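Side-chain contacts in extracellular ligand-binding receptor (Desulfitobacterium hafniense, PDB 4Q6B), which binds leucine and probably delivers it to an ABC transporter for uptake: residues D126-R131 and D339-K344; F120-S125 and G323-H328; I201-T206 and T212-D217. All coordinates share one frame; numbering follows the deposited sequence.

Overall arrangement
Interactions 1 and 2 are neighbours near the junction of the two lobes, interaction 2 at the chain crossing and interaction 1 at the adjoining edge of the second lobe. Segment 120-125 runs straight into 126-131, and 323-328 leads on toward 339-344; V341 CG2 also packs on P124 CB at 3.6 Å. Interaction 2 is fully buried and mixes a histidine edge, a carbonyl and a selenomethionine methyl. Interaction 1 is smaller and only partly buried, a valine methyl against an isoleucine and the methylenes of a glutamate. Interaction 3, about 18 Å from interaction 1 between centres, is wholly apolar and buried; it packs a helix on the sheet that interaction 1 also reaches.

Interaction 1. Residues D126-R131 and D339-K344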
loop_
_atom_site.group_PDB
_atom_site.type_symbol
_atom_site.label_atom_id
_atom_site.label_comp_id
_atom_site.label_asym_id
_atom_site.label_seq_id
_atom_site.Cartn_x
_atom_site.Cartn_y
_atom_site.Cartn_z
ATOM N N ASP A 126 4.226 -2.318 -5.889
ATOM C CA ASP A 126 5.366 -1.421 -6.202
ATOM C C ASP A 126 5.593 -1.272 -7.688
ATOM O O ASP A 126 6.009 -0.216 -8.146
ATOM C CB ASP A 126 6.681 -1.944 -5.595
ATOM C CG ASP A 126 6.697 -1.892 -4.090
ATOM O OD1 ASP A 126 5.987 -1.043 -3.500
ATOM O OD2 ASP A 126 7.436 -2.732 -3.490
ATOM N N GLN A 127 5.398 -2.356 -8.413
ATOM C CA GLN A 127 5.570 -2.378 -9.857
ATOM C C GLN A 127 4.542 -1.490 -10.556
ATOM O O GLN A 127 4.874 -0.735 -11.487
ATOM C CB GLN A 127 5.558 -3.819 -10.366
ATOM C CG GLN A 127 5.238 -3.960 -11.825
ATOM C CD GLN A 127 5.459 -5.366 -12.321
ATOM O OE1 GLN A 127 5.706 -6.283 -11.524
ATOM N NE2 GLN A 127 5.390 -5.551 -13.643
ATOM N N GLU A 128 3.295 -1.523 -10.099
ATOM C CA GLU A 128 2.266 -0.653 -10.709
ATOM C C GLU A 128 2.461 0.830 -10.370
ATOM O O GLU A 128 2.271 1.709 -11.215
ATOM C CB GLU A 128 0.881 -1.127 -10.257
ATOM C CG GLU A 128 -0.236 -0.326 -10.871
ATOM C CD GLU A 128 -0.193 -0.318 -12.419
ATOM O OE1 GLU A 128 0.340 -1.285 -13.026
ATOM O OE2 GLU A 128 -0.697 0.666 -13.019
ATOM N N ILE A 129 2.902 1.104 -9.140
ATOM C CA ILE A 129 3.228 2.453 -8.712
ATOM C C ILE A 129 4.380 2.991 -9.567
ATOM O O ILE A 129 4.299 4.110 -10.091
ATOM C CB ILE A 129 3.616 2.408 -7.213
ATOM C CG1 ILE A 129 2.333 2.247 -6.390
ATOM C CG2 ILE A 129 4.412 3.637 -6.781
ATOM C CD1 ILE A 129 2.609 1.705 -4.937
ATOM N N ALA A 130 5.417 2.169 -9.749
ATOM C CA ALA A 130 6.586 2.559 -10.586
ATOM C C ALA A 130 6.168 2.868 -12.018
ATOM O O ALA A 130 6.611 3.853 -12.589
ATOM C CB ALA A 130 7.681 1.451 -10.571
ATOM N N ARG A 131 5.293 2.037 -12.577
ATOM C CA ARG A 131 4.826 2.191 -13.953
ATOM C C ARG A 131 4.105 3.534 -14.143
ATOM O O ARG A 131 4.349 4.252 -15.116
ATOM C CB ARG A 131 3.901 1.025 -14.297
ATOM C CG ARG A 131 3.475 0.974 -15.743
ATOM C CD ARG A 131 2.852 -0.396 -16.055
ATOM N NE ARG A 131 1.465 -0.522 -15.598
ATOM C CZ ARG A 131 0.459 -0.954 -16.361
ATOM N NH1 ARG A 131 -0.761 -1.037 -15.859
ATOM N NH2 ARG A 131 0.675 -1.295 -17.619
ATOM N N ASP A 339 -7.404 0.346 -11.509
ATOM C CA ASP A 339 -6.636 1.598 -11.609
ATOM C C ASP A 339 -6.728 2.371 -10.287
ATOM O O ASP A 339 -7.532 3.296 -10.123
ATOM C CB ASP A 339 -7.064 2.464 -12.804
ATOM C CG ASP A 339 -5.910 3.315 -13.337
ATOM O OD1 ASP A 339 -5.071 3.768 -12.512
ATOM O OD2 ASP A 339 -5.814 3.498 -14.573
ATOM N N LEU A 340 -5.878 1.967 -9.344
ATOM C CA LEU A 340 -5.935 2.476 -7.975
ATOM C C LEU A 340 -4.775 3.423 -7.630
ATOM O O LEU A 340 -4.780 3.993 -6.543
ATOM C CB LEU A 340 -5.861 1.317 -6.985
ATOM C CG LEU A 340 -7.071 0.411 -7.165
ATOM C CD1 LEU A 340 -6.773 -0.934 -6.530
ATOM C CD2 LEU A 340 -8.313 1.074 -6.523
ATOM N N VAL A 341 -3.796 3.597 -8.515
ATOM C CA VAL A 341 -2.672 4.459 -8.157
ATOM C C VAL A 341 -3.120 5.933 -8.148
ATOM O O VAL A 341 -3.796 6.421 -9.100
ATOM C CB VAL A 341 -1.507 4.295 -9.129
ATOM C CG1 VAL A 341 -0.418 5.424 -8.911
ATOM C CG2 VAL A 341 -0.891 2.894 -8.963
ATOM N N VAL A 342 -2.701 6.668 -7.097
ATOM C CA VAL A 342 -2.992 8.109 -7.008
ATOM C C VAL A 342 -1.668 8.824 -6.768
ATOM O O VAL A 342 -0.916 8.448 -5.846
ATOM C CB VAL A 342 -3.937 8.354 -5.811
ATOM C CG1 VAL A 342 -4.176 9.875 -5.547
ATOM C CG2 VAL A 342 -5.282 7.653 -6.022
ATOM N N LEU A 343 -1.340 9.777 -7.620
ATOM C CA LEU A 343 -0.108 10.557 -7.455
ATOM C C LEU A 343 -0.430 11.787 -6.601
ATOM O O LEU A 343 -1.442 12.489 -6.808
ATOM C CB LEU A 343 0.465 10.967 -8.802
ATOM C CG LEU A 343 0.756 9.810 -9.766
ATOM C CD1 LEU A 343 1.588 10.308 -10.956
ATOM C CD2 LEU A 343 1.517 8.723 -9.069
ATOM N N LYS A 344 0.436 12.042 -5.628
ATOM C CA LYS A 344 0.169 13.064 -4.607
ATOM C C LYS A 344 1.375 13.943 -4.503
ATOM O O LYS A 344 2.472 13.426 -4.376
ATOM C CB LYS A 344 -0.036 12.356 -3.262
ATOM C CG LYS A 344 -1.177 11.329 -3.286
ATOM C CD LYS A 344 -1.568 10.843 -1.904
ATOM C CE LYS A 344 -2.658 9.779 -2.055
ATOM N NZ LYS A 344 -3.107 9.245 -0.758
#
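V341 holds CG1 anti to its backbone N (chi1 169°), a rotation that turns CG2 toward the helix, while E128, with CG likewise anti to N (chi1 -178°), reaches over to meet it. CG2 of V341 lies 3.8 Å from CG of E128 and 4.2 Å from CG1 of I129, so a single methyl serves both neighbours on the helix. The side chains cross at a slant, and the touch is purely van der Waals. Beta-branched valine suits the strand and turns one methyl to the helix. Glutamate can pack its methylenes while its carboxylate, the chain bending at chi2, goes to other partners: in the conformer described, OE1 of E128 takes NE of R131 at 2.9 Å. That bond meets OE1 on its syn side, 26° out of the carboxylate plane, and Q132 adds a hydrogen bond to OE2. The bridge, doubtful for the other conformer of R131, may offset the like charge of D339, whose OD1 is 5.4 Å from E128 OE2. Buried I129 gives the apolar half of the contact. P124 also touches V341, and L343 on L133 and Y136 extends the join between strand 341-347 and helix 126-139, whose A130 meets helix 153-168.

Interaction 2. Residues F120-S125 and G323-H328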
loop_
_atom_site.group_PDB
_atom_site.type_symbol
_atom_site.label_atom_id
_atom_site.label_comp_id
_atom_site.label_asym_id
_atom_site.label_seq_id
_atom_site.Cartn_x
_atom_site.Cartn_y
_atom_site.Cartn_z
ATOM N N PHE A 120 -4.195 -12.159 -1.234
ATOM C CA PHE A 120 -4.634 -10.997 -2.047
ATOM C C PHE A 120 -4.076 -9.714 -1.482
ATOM O O PHE A 120 -3.680 -9.688 -0.345
ATOM C CB PHE A 120 -6.167 -10.892 -2.035
ATOM C CG PHE A 120 -6.882 -12.080 -2.650
ATOM C CD1 PHE A 120 -7.291 -12.028 -3.965
ATOM C CD2 PHE A 120 -7.100 -13.258 -1.917
ATOM C CE1 PHE A 120 -7.937 -13.115 -4.556
ATOM C CE2 PHE A 120 -7.775 -14.331 -2.479
ATOM C CZ PHE A 120 -8.198 -14.260 -3.809
ATOM N N ARG A 121 -4.062 -8.646 -2.268
ATOM C CA ARG A 121 -3.915 -7.303 -1.677
ATOM C C ARG A 121 -4.873 -6.426 -2.390
ATOM O O ARG A 121 -5.192 -6.712 -3.534
ATOM C CB ARG A 121 -2.506 -6.772 -1.855
ATOM C CG ARG A 121 -1.977 -6.902 -3.263
ATOM C CD ARG A 121 -0.676 -6.076 -3.422
ATOM N NE ARG A 121 0.144 -6.755 -4.432
ATOM C CZ ARG A 121 1.397 -7.136 -4.235
ATOM N NH1 ARG A 121 2.037 -7.824 -5.181
ATOM N NH2 ARG A 121 2.010 -6.846 -3.093
ATOM N N ASN A 122 -5.370 -5.373 -1.738
ATOM C CA ASN A 122 -6.371 -4.496 -2.396
ATOM C C ASN A 122 -5.774 -3.134 -2.715
ATOM O O ASN A 122 -6.481 -2.139 -2.823
ATOM C CB ASN A 122 -7.692 -4.373 -1.591
ATOM C CG ASN A 122 -7.503 -3.626 -0.292
ATOM O OD1 ASN A 122 -6.381 -3.577 0.230
ATOM N ND2 ASN A 122 -8.566 -3.016 0.223
ATOM N N ILE A 123 -4.458 -3.103 -2.922
ATOM C CA ILE A 123 -3.756 -1.862 -3.249
ATOM C C ILE A 123 -2.798 -2.195 -4.388
ATOM O O ILE A 123 -2.465 -3.381 -4.596
ATOM C CB ILE A 123 -2.992 -1.332 -2.018
ATOM C CG1 ILE A 123 -2.013 -2.402 -1.487
ATOM C CG2 ILE A 123 -3.989 -0.948 -0.884
ATOM C CD1 ILE A 123 -0.928 -1.828 -0.724
ATOM N N PRO A 124 -2.314 -1.176 -5.110
ATOM C CA PRO A 124 -1.347 -1.449 -6.195
ATOM C C PRO A 124 -0.011 -1.902 -5.643
ATOM O O PRO A 124 0.415 -1.463 -4.562
ATOM C CB PRO A 124 -1.150 -0.079 -6.875
ATOM C CG PRO A 124 -1.706 0.941 -5.881
ATOM C CD PRO A 124 -2.721 0.245 -5.031
ATOM N N SER A 125 0.685 -2.744 -6.409
ATOM C CA SER A 125 2.015 -3.203 -6.010
ATOM C C SER A 125 3.020 -2.131 -6.387
ATOM O O SER A 125 2.691 -1.177 -7.122
ATOM C CB SER A 125 2.414 -4.456 -6.775
ATOM O OG SER A 125 2.758 -4.131 -8.112
ATOM N N GLY A 323 -15.086 0.592 -4.978
ATOM C CA GLY A 323 -14.826 0.877 -3.573
ATOM C C GLY A 323 -14.520 2.361 -3.404
ATOM O O GLY A 323 -14.569 3.118 -4.365
ATOM N N VAL A 324 -14.139 2.755 -2.188
ATOM C CA VAL A 324 -13.820 4.161 -1.956
ATOM C C VAL A 324 -12.502 4.549 -2.588
ATOM O O VAL A 324 -12.261 5.720 -2.875
ATOM C CB VAL A 324 -13.799 4.489 -0.442
ATOM C CG1 VAL A 324 -15.081 3.968 0.213
ATOM C CG2 VAL A 324 -12.540 3.932 0.248
HETATM N N MSE A 325 -11.652 3.551 -2.821
HETATM C CA MSE A 325 -10.337 3.825 -3.434
HETATM C C MSE A 325 -10.447 3.967 -4.959
HETATM O O MSE A 325 -9.510 4.446 -5.608
HETATM C CB MSE A 325 -9.400 2.680 -3.109
HETATM C CG MSE A 325 -9.003 2.665 -1.663
HETATM SE SE MSE A 325 -7.882 1.089 -1.343
HETATM C CE MSE A 325 -6.547 1.357 -2.789
ATOM N N GLY A 326 -11.556 3.511 -5.530
ATOM C CA GLY A 326 -11.660 3.358 -6.983
ATOM C C GLY A 326 -12.110 1.933 -7.363
ATOM O O GLY A 326 -12.718 1.205 -6.554
HETATM N N MSE A 327 -11.803 1.517 -8.585
HETATM C CA MSE A 327 -12.240 0.201 -8.985
HETATM C C MSE A 327 -11.210 -0.859 -8.681
HETATM O O MSE A 327 -10.038 -0.734 -9.072
HETATM C CB MSE A 327 -12.651 0.154 -10.451
HETATM C CG MSE A 327 -13.192 -1.205 -10.802
HETATM SE SE MSE A 327 -11.813 -2.296 -11.615
HETATM C CE MSE A 327 -12.290 -1.851 -13.434
ATOM N N HIS A 328 -11.662 -1.888 -7.968
ATOM C CA HIS A 328 -10.824 -3.021 -7.565
ATOM C C HIS A 328 -11.070 -4.189 -8.505
ATOM O O HIS A 328 -12.176 -4.374 -8.972
ATOM C CB HIS A 328 -11.199 -3.469 -6.144
ATOM C CG HIS A 328 -10.789 -2.499 -5.061
ATOM N ND1 HIS A 328 -9.527 -2.496 -4.489
ATOM C CD2 HIS A 328 -11.484 -1.520 -4.429
ATOM C CE1 HIS A 328 -9.467 -1.556 -3.557
ATOM N NE2 HIS A 328 -10.641 -0.950 -3.504
#
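The segment following strand 119-121, the last strand of the five-stranded parallel sheet, meets the turn and second strand of the small hairpin 321-328. At the centre of the contact is the carbonyl O of N122, which lies in the plane of the H328 ring at its edge, 3.1 Å from CE1. This is a close polarised C-H approach; ND1 of H328 stands 3.5 Å from N122 O at an angle too poor for a hydrogen bond. That nitrogen is instead bonded to D336, and NE2 to D291, so two aspartates fix the ring's rotation and direct its CE1 edge at the carbonyl. The N122 amide runs beside the ring in the same direction, the planes 15° apart, and its ND2 is held by the carbonyl of A288. Histidine suits this buried spot because its two nitrogens can serve separate partners. From the turn comes M325, a methionine carrying selenium in place of sulfur, bent at chi3 (52°) so that its methyl CE lies 3.5 Å from N122 O and 3.9 Å from I123 CG2. F257 of strand 253-257 backs both I123 and M325. Segment 120-125 passes from one alpha/beta lobe to the other, in keeping with the hinge of leucine-binding proteins.

Interaction 3. Residues I201-T206 and T212-D217; sequences IFIAKT and TEFLVD
F214 reaches from its helix to the strand and touches I201 and I203 with the outer edge of its ring. CD1 of I203 lies in the plane of the ring, 3.8 Å from CD2 of F214, and CG1 of I203 follows at 4.1 Å from CE2 of F214. At the far end of the ring, CZ of F214 is 4.1 Å from CD1 of I201. The isoleucines therefore border the rim, not a face. The benzyl group swings across to the strand because CG stands anti to the backbone N (chi1 173°). Both isoleucines extend CD1 by the same route, CG1 being anti to the carbonyl carbon, and as alternate residues of one strand they present their side chains on one side of the sheet. F202 between them points away, and its ring stacks on F162 behind the sheet. Beta-branched isoleucine suits an extended strand, and its long branch bridges the gap to the helix; phenylalanine provides a broad, flat group that can span two of them.

In the next shell, L186 of helix 183-195 packs on F214, and the Y148 ring meets it with planes about 40° apart. W193, V146 and L227 also touch I201. Backbone bonds of I201 and I203 to I228 fix the strand beside its parallel neighbour 227-229. The contact forms part of the hydrophobic core of a right-handed beta-alpha-beta crossover, strand 200-204, helix 207-221, strand 227-229, the unit from which the alpha/beta lobes of periplasmic binding proteins are built.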
loop_
_atom_site.group_PDB
_atom_site.type_symbol
_atom_site.label_atom_id
_atom_site.label_comp_id
_atom_site.label_asym_id
_atom_site.label_seq_id
_atom_site.Cartn_x
_atom_site.Cartn_y
_atom_site.Cartn_z
ATOM N N ILE A 201 15.239 12.985 -8.995
ATOM C CA ILE A 201 15.674 11.826 -8.208
ATOM C C ILE A 201 14.486 10.978 -7.789
ATOM O O ILE A 201 13.505 11.504 -7.207
ATOM C CB ILE A 201 16.439 12.263 -6.943
ATOM C CG1 ILE A 201 17.666 13.045 -7.338
ATOM C CG2 ILE A 201 16.893 11.040 -6.139
ATOM C CD1 ILE A 201 18.337 13.842 -6.175
ATOM N N PHE A 202 14.574 9.676 -8.071
ATOM C CA PHE A 202 13.612 8.721 -7.548
ATOM C C PHE A 202 14.217 8.030 -6.321
ATOM O O PHE A 202 15.291 7.440 -6.380
ATOM C CB PHE A 202 13.284 7.681 -8.592
ATOM C CG PHE A 202 12.280 6.683 -8.125
ATOM C CD1 PHE A 202 11.012 7.067 -7.785
ATOM C CD2 PHE A 202 12.657 5.360 -7.944
ATOM C CE1 PHE A 202 10.086 6.139 -7.304
ATOM C CE2 PHE A 202 11.735 4.412 -7.478
ATOM C CZ PHE A 202 10.450 4.810 -7.151
ATOM N N ILE A 203 13.507 8.126 -5.209
ATOM C CA ILE A 203 13.943 7.543 -3.963
ATOM C C ILE A 203 13.214 6.214 -3.755
ATOM O O ILE A 203 12.032 6.184 -3.473
ATOM C CB ILE A 203 13.617 8.493 -2.808
ATOM C CG1 ILE A 203 14.243 9.869 -3.066
ATOM C CG2 ILE A 203 14.075 7.918 -1.480
ATOM C CD1 ILE A 203 13.681 10.987 -2.214
ATOM N N ALA A 204 13.967 5.132 -3.851
ATOM C CA ALA A 204 13.450 3.783 -3.727
ATOM C C ALA A 204 13.857 3.265 -2.359
ATOM O O ALA A 204 14.316 2.153 -2.200
ATOM C CB ALA A 204 13.979 2.894 -4.824
ATOM N N LYS A 205 13.781 4.159 -1.401
ATOM C CA LYS A 205 14.011 3.869 -0.015
ATOM C C LYS A 205 12.721 4.239 0.687
ATOM O O LYS A 205 12.081 5.214 0.332
ATOM C CB LYS A 205 15.131 4.753 0.526
ATOM C CG LYS A 205 16.536 4.237 0.321
ATOM C CD LYS A 205 17.443 4.670 1.468
ATOM C CE LYS A 205 18.311 3.520 1.941
ATOM N NZ LYS A 205 19.714 3.571 1.433
ATOM N N THR A 206 12.331 3.455 1.676
ATOM C CA THR A 206 11.161 3.784 2.473
ATOM C C THR A 206 11.442 5.006 3.338
ATOM O O THR A 206 12.583 5.325 3.596
ATOM C CB THR A 206 10.748 2.625 3.389
ATOM O OG1 THR A 206 11.794 2.371 4.325
ATOM C CG2 THR A 206 10.504 1.388 2.582
ATOM N N THR A 212 13.717 9.760 4.827
ATOM C CA THR A 212 13.489 11.119 5.306
ATOM C C THR A 212 14.812 11.839 5.565
ATOM O O THR A 212 14.947 13.045 5.271
ATOM C CB THR A 212 12.635 11.118 6.577
ATOM O OG1 THR A 212 13.204 10.217 7.530
ATOM C CG2 THR A 212 11.239 10.656 6.256
ATOM N N GLU A 213 15.788 11.105 6.107
ATOM C CA GLU A 213 17.136 11.631 6.282
ATOM C C GLU A 213 17.709 12.172 4.977
ATOM O O GLU A 213 18.345 13.231 4.983
ATOM C CB GLU A 213 18.103 10.578 6.829
ATOM C CG GLU A 213 17.937 10.254 8.299
ATOM C CD GLU A 213 16.942 9.113 8.490
ATOM O OE1 GLU A 213 16.280 8.737 7.485
ATOM O OE2 GLU A 213 16.825 8.592 9.628
ATOM N N PHE A 214 17.520 11.441 3.876
ATOM C CA PHE A 214 18.029 11.910 2.590
ATOM C C PHE A 214 17.328 13.204 2.167
ATOM O O PHE A 214 17.957 14.137 1.676
ATOM C CB PHE A 214 17.824 10.859 1.499
ATOM C CG PHE A 214 18.168 11.358 0.122
ATOM C CD1 PHE A 214 19.496 11.612 -0.222
ATOM C CD2 PHE A 214 17.175 11.591 -0.824
ATOM C CE1 PHE A 214 19.828 12.092 -1.484
ATOM C CE2 PHE A 214 17.501 12.072 -2.097
ATOM C CZ PHE A 214 18.840 12.331 -2.423
ATOM N N LEU A 215 16.021 13.262 2.371
ATOM C CA LEU A 215 15.236 14.438 1.998
ATOM C C LEU A 215 15.798 15.681 2.687
ATOM O O LEU A 215 16.092 16.718 2.053
ATOM C CB LEU A 215 13.792 14.177 2.415
ATOM C CG LEU A 215 12.681 15.183 2.189
ATOM C CD1 LEU A 215 12.607 15.497 0.735
ATOM C CD2 LEU A 215 11.375 14.543 2.637
ATOM N N VAL A 216 16.006 15.560 3.990
ATOM C CA VAL A 216 16.557 16.641 4.783
ATOM C C VAL A 216 17.977 16.978 4.328
ATOM O O VAL A 216 18.338 18.165 4.189
ATOM C CB VAL A 216 16.542 16.258 6.273
ATOM C CG1 VAL A 216 17.344 17.225 7.091
ATOM C CG2 VAL A 216 15.085 16.215 6.753
ATOM N N ASP A 217 18.790 15.944 4.098
ATOM C CA ASP A 217 20.169 16.194 3.685
ATOM C C ASP A 217 20.219 16.865 2.292
ATOM O O ASP A 217 21.060 17.749 2.070
ATOM C CB ASP A 217 21.000 14.909 3.646
ATOM C CG ASP A 217 21.346 14.386 5.019
ATOM O OD1 ASP A 217 21.238 15.134 6.008
ATOM O OD2 ASP A 217 21.738 13.209 5.106
#